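Local coordinates for acetylated cis-Golgi protein, involved in ER-to-Golgi transport (Saccharomyces cerevisiae, PDB 6G8Y) that probably acts as the yeast counterpart of the Golgi stacking protein GRASP65, using PDZ domains to bind partner proteins in ER-to-Golgi transport, at residues 68-74 and 86-92; 16-20 and 33-38. All blocks are in the same frame, centred on the assembly; numbering follows the deposited sequence.

Interaction 1 of 2, residues 68-74 and 86-92; sequences CGRTLKV and DEYISII
Lys73 and Tyr88 lie side by side and point the same way on one face of an antiparallel hairpin. The Lys73 methylenes run beside the Tyr88 side chain, with CG 3.7 Å from Tyr88 CE1. Thr71 CG2 meets the ring edge at Tyr88 CD1, 3.5 Å away. That methyl stands anti to the Thr71 backbone N, and the hydroxyl OG1 takes the place beside that N. A water bonds Ser90 OG and, weakly, Thr71 OG1. The end of Lys73 passes Asp86, where NZ and OD2 form a long salt bridge of 4.0 Å. Lys73 NZ also forms a salt bridge with Asp40, and Asp86 OD1 a hydrogen bond with Asn75 in the same hairpin.

On the other face, Val74 CG2 packs on Ile89 CG2 at 3.8 Å. Ile35 lies against Val74. At the end of the ladder, Leu72 CB touches Ile91 CG1, and Phe64 of helix 57-66 lies against both residues.

Paired backbone bonds join Leu72 with Ile89 and Val74 with Glu87. Val74 N to Glu87 O is nearly straight at 177°. Beyond the regular ladder, Ile91 N bonds Arg70 O, and Gly69 N reaches Ile91 O at 2.8 Å with a more bent angle of 147°. The chemistry implies a two-faced hairpin: polar groups and aliphatic stems beside Tyr88, a mainly apolar Leu72-Val74-Ile89 side, with the end of Glu87 leading off to a salt bridge with Arg85.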
# COMPACT_ATOMS: atom_id res chain seq x y z
N CYS A 68 -17.07 1.65 -2.66
CA CYS A 68 -18.01 1.90 -1.57
C CYS A 68 -19.08 0.81 -1.58
O CYS A 68 -19.63 0.44 -2.64
CB CYS A 68 -18.67 3.31 -1.67
SG CYS A 68 -17.63 4.68 -1.09
N GLY A 69 -19.34 0.25 -0.40
CA GLY A 69 -20.35 -0.80 -0.27
C GLY A 69 -19.90 -2.19 -0.66
O GLY A 69 -20.72 -3.11 -0.70
N ARG A 70 -18.61 -2.36 -0.96
CA ARG A 70 -18.09 -3.67 -1.33
C ARG A 70 -16.65 -3.77 -0.83
O ARG A 70 -16.21 -2.94 -0.04
CB ARG A 70 -18.26 -3.94 -2.84
CG ARG A 70 -17.47 -3.02 -3.76
CD ARG A 70 -17.80 -3.29 -5.23
NE ARG A 70 -17.16 -2.39 -6.18
CZ ARG A 70 -16.10 -2.64 -6.95
NH1 ARG A 70 -15.43 -3.78 -6.91
NH2 ARG A 70 -15.69 -1.68 -7.79
N THR A 71 -15.91 -4.78 -1.29
CA THR A 71 -14.62 -5.12 -0.78
C THR A 71 -13.55 -4.56 -1.68
O THR A 71 -13.60 -4.70 -2.91
CB THR A 71 -14.48 -6.66 -0.75
OG1 THR A 71 -15.57 -7.15 0.03
CG2 THR A 71 -13.15 -7.01 -0.17
N LEU A 72 -12.53 -3.95 -1.07
CA LEU A 72 -11.31 -3.56 -1.80
C LEU A 72 -10.21 -4.58 -1.49
O LEU A 72 -9.96 -4.89 -0.30
CB LEU A 72 -10.85 -2.17 -1.34
CG LEU A 72 -9.52 -1.66 -1.90
CD1 LEU A 72 -9.63 -1.40 -3.37
CD2 LEU A 72 -9.05 -0.40 -1.17
N LYS A 73 -9.54 -5.03 -2.55
CA LYS A 73 -8.36 -5.86 -2.46
C LYS A 73 -7.14 -4.99 -2.27
O LYS A 73 -6.88 -4.08 -3.05
CB LYS A 73 -8.22 -6.69 -3.73
CG LYS A 73 -7.16 -7.76 -3.72
CD LYS A 73 -7.47 -8.68 -4.90
CE LYS A 73 -6.26 -9.28 -5.51
NZ LYS A 73 -6.61 -9.73 -6.88
N VAL A 74 -6.40 -5.28 -1.21
CA VAL A 74 -5.20 -4.54 -0.81
C VAL A 74 -4.02 -5.48 -1.01
O VAL A 74 -3.98 -6.57 -0.42
CB VAL A 74 -5.32 -4.11 0.67
CG1 VAL A 74 -4.10 -3.33 1.13
CG2 VAL A 74 -6.60 -3.30 0.84
N ASP A 86 -2.67 -10.88 -0.42
CA ASP A 86 -3.79 -9.97 -0.58
C ASP A 86 -4.64 -9.99 0.66
O ASP A 86 -4.99 -11.06 1.17
CB ASP A 86 -4.69 -10.40 -1.73
CG ASP A 86 -4.00 -10.37 -3.06
OD1 ASP A 86 -3.08 -9.56 -3.28
OD2 ASP A 86 -4.39 -11.19 -3.91
N GLU A 87 -4.97 -8.81 1.16
CA GLU A 87 -5.99 -8.66 2.19
C GLU A 87 -7.21 -8.01 1.57
O GLU A 87 -7.13 -7.45 0.47
CB GLU A 87 -5.47 -7.81 3.36
CG GLU A 87 -4.30 -8.40 4.16
CD GLU A 87 -4.65 -9.50 5.16
OE1 GLU A 87 -5.82 -9.84 5.38
OE2 GLU A 87 -3.69 -10.03 5.77
N TYR A 88 -8.33 -8.07 2.28
CA TYR A 88 -9.61 -7.56 1.80
C TYR A 88 -10.21 -6.70 2.88
O TYR A 88 -10.22 -7.09 4.05
CB TYR A 88 -10.53 -8.72 1.45
CG TYR A 88 -10.06 -9.45 0.25
CD1 TYR A 88 -10.36 -8.99 -1.04
CD2 TYR A 88 -9.26 -10.57 0.37
CE1 TYR A 88 -9.89 -9.65 -2.16
CE2 TYR A 88 -8.78 -11.23 -0.75
CZ TYR A 88 -9.12 -10.77 -2.01
OH TYR A 88 -8.65 -11.42 -3.14
N ILE A 89 -10.70 -5.53 2.51
CA ILE A 89 -11.31 -4.65 3.51
C ILE A 89 -12.62 -4.11 2.99
O ILE A 89 -12.74 -3.75 1.80
CB ILE A 89 -10.35 -3.52 3.94
CG1 ILE A 89 -10.96 -2.62 5.02
CG2 ILE A 89 -9.86 -2.73 2.74
CD1 ILE A 89 -10.33 -1.25 5.10
N SER A 90 -13.63 -4.08 3.86
CA SER A 90 -14.93 -3.52 3.51
C SER A 90 -14.87 -2.00 3.52
O SER A 90 -14.48 -1.39 4.53
CB SER A 90 -16.00 -3.99 4.49
OG SER A 90 -16.25 -5.37 4.32
N ILE A 91 -15.26 -1.40 2.40
CA ILE A 91 -15.30 0.06 2.27
C ILE A 91 -16.73 0.53 2.49
O ILE A 91 -17.64 0.06 1.83
CB ILE A 91 -14.81 0.48 0.87
CG1 ILE A 91 -13.41 -0.10 0.59
CG2 ILE A 91 -14.86 2.01 0.70
CD1 ILE A 91 -12.36 0.17 1.67
N ILE A 92 -16.95 1.45 3.42
CA ILE A 92 -18.33 1.89 3.70
C ILE A 92 -18.79 2.89 2.64
O ILE A 92 -17.99 3.57 1.98
CB ILE A 92 -18.53 2.41 5.16
CG1 ILE A 92 -17.90 3.78 5.42
CG2 ILE A 92 -17.99 1.40 6.16
CD1 ILE A 92 -18.16 4.31 6.81
OXT ILE A 92 -19.99 3.01 2.44
O HOH W 1 -17.95 -5.33 1.79

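Interaction 2 of 2, residues 16-20 and 33-38; sequences LRIVW and DYIVGF
This is a short, strongly crossed backbone contact near the centre of the domain, where the chain at 16-20 passes over strand 33-38. The touching parts run 102° apart, and two backbone bonds join them. Trp20 N gives a nearly straight bond to Asp33 O at 2.8 Å. Ile35 N donates to Ile18 O at 2.9 Å. A water extends this link, accepting from Ile18 N and donating to Ile35 O.

Ile35 fills the angle between the chains. Its CG1 lies 3.7 Å from Ile18 CG2, and its CD1 is 3.8 Å from Trp20 CB. With CG1 anti to the carbonyl carbon (chi1 -55°), this branch lies under the crossing chain. Ile35 also packs on Val74 of strand 71-78. An alanine here is likely to open a gap between Ile18 and Trp20 and to deprive Val74 of a packing partner. Farther along, Ile18 CD1 meets the edge of the Phe38 ring at CZ, 4.2 Å away. Val19 CG1 runs alongside Tyr34, 3.8 Å from CD1, and Arg17 CB approaches the edge of the same ring. The carboxylate of Asp33 forms a salt bridge with Arg85.

Val36 and Gly37 both face Asn75 in a classic beta bulge. A short, weakly bonded strand crosses the central strand 33-38, which also pairs with 41-47 and 71-78, as in the antiparallel sheet of a PDZ domain.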
# COMPACT_ATOMS: atom_id res chain seq x y z
N LEU A 16 6.23 9.29 2.56
CA LEU A 16 5.10 8.67 3.23
C LEU A 16 4.71 7.39 2.52
O LEU A 16 4.66 7.36 1.29
CB LEU A 16 3.92 9.62 3.22
CG LEU A 16 4.15 10.93 3.94
CD1 LEU A 16 2.88 11.75 3.92
CD2 LEU A 16 4.69 10.77 5.35
N ARG A 17 4.42 6.34 3.31
CA ARG A 17 3.90 5.07 2.78
C ARG A 17 2.66 4.64 3.58
O ARG A 17 2.40 5.16 4.64
CB ARG A 17 4.98 3.99 2.83
CG ARG A 17 6.17 4.24 1.88
CD ARG A 17 5.79 4.28 0.41
NE ARG A 17 6.97 4.46 -0.44
CZ ARG A 17 7.49 5.63 -0.80
NH1 ARG A 17 6.96 6.80 -0.43
NH2 ARG A 17 8.58 5.64 -1.57
N ILE A 18 1.89 3.73 3.02
CA ILE A 18 0.72 3.17 3.68
C ILE A 18 1.09 1.75 4.11
O ILE A 18 1.74 1.00 3.35
CB ILE A 18 -0.49 3.18 2.74
CG1 ILE A 18 -0.67 4.59 2.16
CG2 ILE A 18 -1.75 2.72 3.48
CD1 ILE A 18 -1.71 4.75 1.08
N VAL A 19 0.72 1.40 5.33
CA VAL A 19 0.97 0.06 5.87
C VAL A 19 -0.32 -0.60 6.36
O VAL A 19 -1.30 0.11 6.61
CB VAL A 19 2.01 0.11 7.02
CG1 VAL A 19 3.33 0.66 6.47
CG2 VAL A 19 1.51 0.93 8.21
N TRP A 20 -0.29 -1.92 6.51
CA TRP A 20 -1.38 -2.72 7.08
C TRP A 20 -0.97 -3.11 8.49
O TRP A 20 0.06 -3.76 8.65
CB TRP A 20 -1.58 -4.00 6.25
CG TRP A 20 -2.62 -4.91 6.76
CD1 TRP A 20 -2.48 -5.87 7.70
CD2 TRP A 20 -3.99 -4.95 6.35
NE1 TRP A 20 -3.66 -6.50 7.91
CE2 TRP A 20 -4.62 -5.95 7.11
CE3 TRP A 20 -4.74 -4.21 5.45
CZ2 TRP A 20 -5.96 -6.25 6.97
CZ3 TRP A 20 -6.08 -4.50 5.30
CH2 TRP A 20 -6.68 -5.51 6.06
N ASP A 33 4.13 -4.85 7.18
CA ASP A 33 3.31 -5.15 6.01
C ASP A 33 3.04 -3.84 5.28
O ASP A 33 2.19 -3.06 5.69
CB ASP A 33 2.01 -5.81 6.44
CG ASP A 33 2.17 -7.25 6.91
OD1 ASP A 33 3.13 -7.93 6.49
OD2 ASP A 33 1.31 -7.73 7.69
N TYR A 34 3.76 -3.61 4.19
CA TYR A 34 3.57 -2.40 3.39
C TYR A 34 2.45 -2.64 2.39
O TYR A 34 2.35 -3.71 1.80
CB TYR A 34 4.83 -2.08 2.60
CG TYR A 34 5.89 -1.42 3.40
CD1 TYR A 34 5.82 -0.05 3.67
CD2 TYR A 34 6.99 -2.13 3.86
CE1 TYR A 34 6.80 0.59 4.39
CE2 TYR A 34 7.99 -1.50 4.59
CZ TYR A 34 7.89 -0.13 4.84
OH TYR A 34 8.86 0.53 5.55
N ILE A 35 1.60 -1.62 2.20
CA ILE A 35 0.67 -1.63 1.08
C ILE A 35 1.43 -1.25 -0.17
O ILE A 35 1.96 -0.15 -0.27
CB ILE A 35 -0.48 -0.62 1.26
CG1 ILE A 35 -1.22 -0.82 2.56
CG2 ILE A 35 -1.43 -0.70 0.08
CD1 ILE A 35 -1.53 -2.24 2.84
N VAL A 36 1.46 -2.18 -1.12
CA VAL A 36 2.12 -1.94 -2.40
C VAL A 36 1.15 -1.76 -3.57
O VAL A 36 1.53 -1.27 -4.63
CB VAL A 36 3.18 -3.04 -2.69
CG1 VAL A 36 4.28 -2.95 -1.65
CG2 VAL A 36 2.59 -4.44 -2.74
N GLY A 37 -0.12 -2.11 -3.37
CA GLY A 37 -1.09 -1.92 -4.41
C GLY A 37 -2.51 -1.91 -3.87
O GLY A 37 -2.77 -2.37 -2.76
N PHE A 38 -3.40 -1.40 -4.71
CA PHE A 38 -4.83 -1.50 -4.50
C PHE A 38 -5.41 -2.10 -5.75
O PHE A 38 -5.09 -1.61 -6.84
CB PHE A 38 -5.46 -0.12 -4.26
CG PHE A 38 -5.01 0.56 -2.99
CD1 PHE A 38 -5.27 -0.01 -1.76
CD2 PHE A 38 -4.39 1.82 -3.00
CE1 PHE A 38 -4.88 0.60 -0.60
CE2 PHE A 38 -4.01 2.44 -1.82
CZ PHE A 38 -4.25 1.83 -0.63
O HOH W 2 2.52 2.50 0.50

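Interaction 2 lies close to the centre of the chain and is partly buried, whereas interaction 1 is a surface contact about 13 Å from that centre. They meet through one sheet, in which strands 33-38 and 71-78 are neighbours. Val74 CG1 packs against Ile35 CD1, Leu72 CD2 against Phe38 CD1, and Glu87 CB against Trp20 CH2. Interaction 1 has six backbone bonds, four in the regular ladder, and adds charged and hydroxyl groups on its outer face. Interaction 2 has two such bonds at a steep crossing and mostly apolar side chains. Its water joins main-chain atoms; that of interaction 1 lies between hydroxyls and is weak on Thr71. Along the chain, interaction 2 closes before interaction 1 opens.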